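Local coordinates for phosphatidylserine synthase (Haemophilus influenzae, PDB 3HSI), which belongs to the phospholipase D superfamily of enzymes, with two helix-flanked mixed beta sheets in a single chain, at residues K169-R174 and A310-I315; L327-E332 and N432-P437. All blocks are in the same frame, centred on the assembly; numbering follows the deposited sequence.

Contact 1. Residues K169-R174 and A310-I315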
loop_
_atom_site.group_PDB
_atom_site.type_symbol
_atom_site.label_atom_id
_atom_site.label_comp_id
_atom_site.label_asym_id
_atom_site.label_seq_id
_atom_site.Cartn_x
_atom_site.Cartn_y
_atom_site.Cartn_z
ATOM N N LYS C 169 22.427 -7.692 -26.465
ATOM C CA LYS C 169 21.523 -8.146 -25.427
ATOM C C LYS C 169 20.081 -7.863 -25.753
ATOM O O LYS C 169 19.760 -6.858 -26.389
ATOM C CB LYS C 169 21.894 -7.523 -24.076
ATOM N N TYR C 170 19.196 -8.752 -25.293
ATOM C CA TYR C 170 17.777 -8.509 -25.357
ATOM C C TYR C 170 17.087 -8.941 -24.059
ATOM O O TYR C 170 17.651 -9.670 -23.205
ATOM C CB TYR C 170 17.119 -9.169 -26.599
ATOM C CG TYR C 170 17.140 -10.664 -26.527
ATOM C CD1 TYR C 170 16.033 -11.364 -26.021
ATOM C CD2 TYR C 170 18.285 -11.399 -26.931
ATOM C CE1 TYR C 170 16.048 -12.755 -25.914
ATOM C CE2 TYR C 170 18.301 -12.793 -26.846
ATOM C CZ TYR C 170 17.168 -13.466 -26.326
ATOM O OH TYR C 170 17.149 -14.840 -26.202
ATOM N N ARG C 171 15.872 -8.426 -23.929
ATOM C CA ARG C 171 14.949 -8.708 -22.852
ATOM C C ARG C 171 13.698 -9.248 -23.555
ATOM O O ARG C 171 13.066 -8.532 -24.354
ATOM C CB ARG C 171 14.646 -7.410 -22.097
ATOM C CG ARG C 171 13.797 -7.566 -20.851
ATOM C CD ARG C 171 14.013 -6.397 -19.957
ATOM N NE ARG C 171 13.126 -6.403 -18.804
ATOM C CZ ARG C 171 13.273 -7.228 -17.767
ATOM N NH1 ARG C 171 14.262 -8.122 -17.762
ATOM N NH2 ARG C 171 12.451 -7.153 -16.723
ATOM N N TYR C 172 13.383 -10.515 -23.281
ATOM C CA TYR C 172 12.374 -11.299 -24.016
ATOM C C TYR C 172 10.973 -10.947 -23.557
ATOM O O TYR C 172 10.688 -10.905 -22.348
ATOM C CB TYR C 172 12.643 -12.792 -23.816
ATOM C CG TYR C 172 12.030 -13.775 -24.812
ATOM C CD1 TYR C 172 11.808 -13.430 -26.154
ATOM C CD2 TYR C 172 11.728 -15.088 -24.407
ATOM C CE1 TYR C 172 11.276 -14.357 -27.069
ATOM C CE2 TYR C 172 11.204 -16.022 -25.297
ATOM C CZ TYR C 172 10.984 -15.652 -26.629
ATOM O OH TYR C 172 10.482 -16.581 -27.498
ATOM N N ASP C 173 10.105 -10.633 -24.513
ATOM C CA ASP C 173 8.705 -10.426 -24.194
ATOM C C ASP C 173 7.858 -11.153 -25.253
ATOM O O ASP C 173 8.400 -11.911 -26.111
ATOM C CB ASP C 173 8.396 -8.900 -24.120
ATOM C CG ASP C 173 7.330 -8.549 -23.066
ATOM O OD1 ASP C 173 6.181 -8.974 -23.238
ATOM O OD2 ASP C 173 7.623 -7.848 -22.072
ATOM N N ARG C 174 6.539 -10.937 -25.199
ATOM C CA ARG C 174 5.642 -11.430 -26.234
ATOM C C ARG C 174 5.057 -10.277 -27.003
ATOM O O ARG C 174 4.927 -9.198 -26.466
ATOM C CB ARG C 174 4.505 -12.225 -25.621
ATOM C CG ARG C 174 4.910 -13.579 -25.161
ATOM C CD ARG C 174 3.761 -14.216 -24.428
ATOM N NE ARG C 174 2.698 -14.653 -25.327
ATOM C CZ ARG C 174 1.419 -14.763 -24.973
ATOM N NH1 ARG C 174 1.027 -14.442 -23.747
ATOM N NH2 ARG C 174 0.532 -15.226 -25.837
ATOM N N ALA C 310 18.509 -14.720 -15.665
ATOM C CA ALA C 310 17.687 -13.989 -16.652
ATOM C C ALA C 310 16.807 -12.855 -16.049
ATOM O O ALA C 310 15.983 -12.253 -16.724
ATOM C CB ALA C 310 16.847 -14.970 -17.427
ATOM N N ASN C 311 16.968 -12.599 -14.760
ATOM C CA ASN C 311 16.321 -11.481 -14.070
ATOM C C ASN C 311 17.207 -10.253 -14.245
ATOM O O ASN C 311 18.422 -10.358 -14.150
ATOM C CB ASN C 311 16.213 -11.846 -12.594
ATOM C CG ASN C 311 15.434 -10.821 -11.787
ATOM O OD1 ASN C 311 15.916 -9.709 -11.502
ATOM N ND2 ASN C 311 14.236 -11.193 -11.398
ATOM N N ASP C 312 16.643 -9.075 -14.491
ATOM C CA ASP C 312 17.523 -7.898 -14.688
ATOM C C ASP C 312 18.177 -7.271 -13.417
ATOM O O ASP C 312 18.993 -6.333 -13.524
ATOM C CB ASP C 312 16.863 -6.831 -15.557
ATOM C CG ASP C 312 15.563 -6.332 -14.979
ATOM O OD1 ASP C 312 14.645 -7.161 -14.755
ATOM O OD2 ASP C 312 15.454 -5.101 -14.758
ATOM N N PHE C 313 17.815 -7.767 -12.232
ATOM C CA PHE C 313 18.491 -7.353 -10.989
ATOM C C PHE C 313 19.655 -8.249 -10.652
ATOM O O PHE C 313 20.392 -7.969 -9.708
ATOM C CB PHE C 313 17.526 -7.348 -9.810
ATOM C CG PHE C 313 16.483 -6.287 -9.899
ATOM C CD1 PHE C 313 16.773 -4.983 -9.523
ATOM C CD2 PHE C 313 15.204 -6.587 -10.349
ATOM C CE1 PHE C 313 15.809 -3.992 -9.590
ATOM C CE2 PHE C 313 14.226 -5.592 -10.426
ATOM C CZ PHE C 313 14.538 -4.293 -10.046
ATOM N N TYR C 314 19.798 -9.346 -11.399
ATOM C CA TYR C 314 20.911 -10.265 -11.201
ATOM C C TYR C 314 22.242 -9.524 -11.376
ATOM O O TYR C 314 22.385 -8.740 -12.300
ATOM C CB TYR C 314 20.810 -11.493 -12.134
ATOM C CG TYR C 314 21.932 -12.489 -11.910
ATOM C CD1 TYR C 314 23.025 -12.552 -12.786
ATOM C CD2 TYR C 314 21.938 -13.332 -10.799
ATOM C CE1 TYR C 314 24.084 -13.462 -12.577
ATOM C CE2 TYR C 314 23.000 -14.254 -10.589
ATOM C CZ TYR C 314 24.060 -14.298 -11.492
ATOM O OH TYR C 314 25.114 -15.188 -11.301
ATOM N N ILE C 315 23.186 -9.731 -10.463
ATOM C CA ILE C 315 24.537 -9.209 -10.624
ATOM C C ILE C 315 25.508 -10.381 -10.610
ATOM O O ILE C 315 25.588 -11.087 -9.613
ATOM C CB ILE C 315 24.987 -8.242 -9.487
ATOM C CG1 ILE C 315 23.972 -7.139 -9.231
ATOM C CG2 ILE C 315 26.342 -7.614 -9.827
ATOM C CD1 ILE C 315 24.122 -6.538 -7.853
#

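Contact 2. Residues L327-E332 and N432-P437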
loop_
_atom_site.group_PDB
_atom_site.type_symbol
_atom_site.label_atom_id
_atom_site.label_comp_id
_atom_site.label_asym_id
_atom_site.label_seq_id
_atom_site.Cartn_x
_atom_site.Cartn_y
_atom_site.Cartn_z
ATOM N N LEU C 327 17.260 -9.923 -5.103
ATOM C CA LEU C 327 15.896 -10.204 -5.526
ATOM C C LEU C 327 15.739 -11.479 -6.337
ATOM O O LEU C 327 14.869 -12.289 -6.001
ATOM C CB LEU C 327 15.221 -9.020 -6.250
ATOM C CG LEU C 327 14.934 -7.736 -5.459
ATOM C CD1 LEU C 327 14.253 -6.699 -6.341
ATOM C CD2 LEU C 327 14.096 -7.989 -4.215
ATOM N N PRO C 328 16.556 -11.681 -7.397
ATOM C CA PRO C 328 16.400 -12.971 -8.152
ATOM C C PRO C 328 16.555 -14.254 -7.283
ATOM O O PRO C 328 15.985 -15.316 -7.589
ATOM C CB PRO C 328 17.496 -12.915 -9.232
ATOM C CG PRO C 328 18.145 -11.556 -9.135
ATOM C CD PRO C 328 17.693 -10.865 -7.875
ATOM N N TYR C 329 17.306 -14.142 -6.197
ATOM C CA TYR C 329 17.519 -15.257 -5.281
ATOM C C TYR C 329 16.350 -15.477 -4.360
ATOM O O TYR C 329 16.031 -16.634 -4.010
ATOM C CB TYR C 329 18.753 -15.003 -4.432
ATOM C CG TYR C 329 20.060 -15.043 -5.190
ATOM C CD1 TYR C 329 20.808 -16.210 -5.245
ATOM C CD2 TYR C 329 20.555 -13.909 -5.843
ATOM C CE1 TYR C 329 22.046 -16.260 -5.910
ATOM C CE2 TYR C 329 21.779 -13.950 -6.530
ATOM C CZ TYR C 329 22.514 -15.131 -6.538
ATOM O OH TYR C 329 23.699 -15.200 -7.213
ATOM N N LEU C 330 15.760 -14.368 -3.907
ATOM C CA LEU C 330 14.494 -14.432 -3.206
ATOM C C LEU C 330 13.420 -15.182 -4.036
ATOM O O LEU C 330 12.756 -16.092 -3.520
ATOM C CB LEU C 330 14.016 -13.031 -2.800
ATOM C CG LEU C 330 12.673 -12.960 -2.043
ATOM C CD1 LEU C 330 12.658 -13.812 -0.756
ATOM C CD2 LEU C 330 12.298 -11.518 -1.714
ATOM N N TYR C 331 13.283 -14.821 -5.316
ATOM C CA TYR C 331 12.298 -15.481 -6.194
ATOM C C TYR C 331 12.625 -16.925 -6.427
ATOM O O TYR C 331 11.731 -17.742 -6.415
ATOM C CB TYR C 331 12.113 -14.767 -7.548
ATOM C CG TYR C 331 11.634 -13.347 -7.360
ATOM C CD1 TYR C 331 10.638 -13.061 -6.446
ATOM C CD2 TYR C 331 12.208 -12.286 -8.068
ATOM C CE1 TYR C 331 10.203 -11.759 -6.242
ATOM C CE2 TYR C 331 11.778 -10.970 -7.862
ATOM C CZ TYR C 331 10.768 -10.725 -6.955
ATOM O OH TYR C 331 10.312 -9.445 -6.729
ATOM N N GLU C 332 13.897 -17.235 -6.645
ATOM C CA GLU C 332 14.277 -18.614 -6.883
ATOM C C GLU C 332 13.953 -19.443 -5.646
ATOM O O GLU C 332 13.399 -20.532 -5.760
ATOM C CB GLU C 332 15.753 -18.731 -7.210
ATOM C CG GLU C 332 16.130 -20.057 -7.878
ATOM C CD GLU C 332 17.656 -20.253 -8.022
ATOM O OE1 GLU C 332 18.105 -20.546 -9.150
ATOM O OE2 GLU C 332 18.411 -20.109 -7.022
ATOM N N ASN C 432 22.836 -22.239 0.684
ATOM C CA ASN C 432 24.271 -22.406 0.954
ATOM C C ASN C 432 25.140 -22.265 -0.293
ATOM O O ASN C 432 26.331 -21.962 -0.193
ATOM C CB ASN C 432 24.563 -23.748 1.643
ATOM N N GLN C 433 24.562 -22.496 -1.459
ATOM C CA GLN C 433 25.299 -22.314 -2.697
ATOM C C GLN C 433 25.245 -20.847 -3.183
ATOM O O GLN C 433 25.866 -20.497 -4.185
ATOM C CB GLN C 433 24.787 -23.272 -3.754
ATOM N N TYR C 434 24.511 -19.993 -2.465
ATOM C CA TYR C 434 24.390 -18.582 -2.841
ATOM C C TYR C 434 25.595 -17.745 -2.395
ATOM O O TYR C 434 26.214 -18.060 -1.380
ATOM C CB TYR C 434 23.128 -17.969 -2.221
ATOM C CG TYR C 434 21.813 -18.418 -2.811
ATOM C CD1 TYR C 434 21.751 -19.185 -3.992
ATOM C CD2 TYR C 434 20.619 -18.053 -2.191
ATOM C CE1 TYR C 434 20.505 -19.591 -4.526
ATOM C CE2 TYR C 434 19.384 -18.427 -2.711
ATOM C CZ TYR C 434 19.330 -19.192 -3.866
ATOM O OH TYR C 434 18.088 -19.525 -4.345
ATOM N N PRO C 435 25.897 -16.645 -3.116
ATOM C CA PRO C 435 26.933 -15.732 -2.646
ATOM C C PRO C 435 26.694 -15.305 -1.206
ATOM O O PRO C 435 25.538 -15.105 -0.792
ATOM C CB PRO C 435 26.796 -14.534 -3.587
ATOM C CG PRO C 435 26.366 -15.157 -4.867
ATOM C CD PRO C 435 25.409 -16.263 -4.458
ATOM N N GLU C 436 27.784 -15.166 -0.459
ATOM C CA GLU C 436 27.746 -14.873 0.974
ATOM C C GLU C 436 26.943 -13.622 1.366
ATOM O O GLU C 436 26.267 -13.650 2.390
ATOM C CB GLU C 436 29.183 -14.828 1.575
ATOM N N PRO C 437 27.022 -12.526 0.571
ATOM C CA PRO C 437 26.218 -11.338 0.910
ATOM C C PRO C 437 24.716 -11.530 0.657
ATOM O O PRO C 437 23.891 -10.926 1.350
ATOM C CB PRO C 437 26.782 -10.231 0.001
ATOM C CG PRO C 437 27.629 -10.879 -0.989
ATOM C CD PRO C 437 27.952 -12.268 -0.550
#

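Contact 1. Residues K169-R174 and A310-I315
R171, at the start of strand 171-179, faces a type I turn running from N311 to Y314 that carries D312, and the backbones stay well apart, 8.6 Å between R171 CA and A310 CA at their nearest. One salt bridge spans this distance. R171 CG is anti to the backbone N (chi1 -174°), and the chain runs extended to NE, which carries the guanidinium to the turn. D312 OD1 lies 2.9 Å from R171 NH2 and 3.2 Å from R171 NH1. The carboxylate does not lie flat against the guanidinium. Their planes are 58° apart, and D312 CG sits over one guanidinium face. The turn is braced from within: N311 OD1 accepts from F313 N at 2.8 Å in an Asx turn. R171 is gripped elsewhere too, with NE bonded to Y163 OH and NH1 to T362 OG1. Its side chain also touches H364, the histidine of an HxKxxxxD (HKD) motif, the signature of the phospholipase D superfamily, and D173 OD2 bonds to H364 ND1. Strand 171-179 runs parallel to strand 362-363 and antiparallel to strand 151-155. Y172 packs on helix 405-415, while N311 and F313 pack on helix 327-341.

Contact 2. Residues L327-E332 and N432-P437
Y329 and Y434 share the same first torsion, with CG anti to the carbonyl carbon (chi1 near -70° in both), and the two side chains slide past each other in opposite directions. E332, one helical turn after Y329, extends its chain to the hydroxyl of Y434. The rings form a T-shaped pair. The edge of Y329 points at the face of Y434, with planes at 76° and centroids 4.6 Å apart. Y329 CD1 stands 3.2 Å above the plane of the Y434 ring, over its centre. At the far end of the ring, Y434 OH donates to E332 OE2 at 2.8 Å; OE2 accepts on its anti lone pair. This bond comes at the ring edge, with carboxylate and ring only 22° from coplanar. E332 OE1 forms a salt bridge with K308 NZ, so the buried carboxylate is held at both oxygens. P435 crosses the phenol end of Y329, with its CD 3.4 Å from Y329 OH. P435 is also the N-cap residue of helix 436-447. The contact therefore packs the N-terminal part of helix 327-341 against the entry to helix 436-447. Y434 and L330 both touch L442 of that helix, and L330 also reaches helix 450-457.

How the contacts relate
The two contacts follow one another along the chain and neither nest nor cross. Contact 1 closes first, across 135 intervening residues. It ties strand 171-179 of one mixed sheet to the loop that leaves strand 300-306 of the other. After eleven intervening residues contact 2 opens at the start of helix 327-341. It closes a loop of 99 residues and brings the C-terminal helical region back to this helix. The contact centres are about 17 Å apart, but the segments 310-315 and 327-332 touch directly. N311 and Y314 pack on P328, and Y314 CE2 is 3.6 Å from Y329 OH. Helix 327-341 thus lies between the turn of contact 1 and the C-terminal helices.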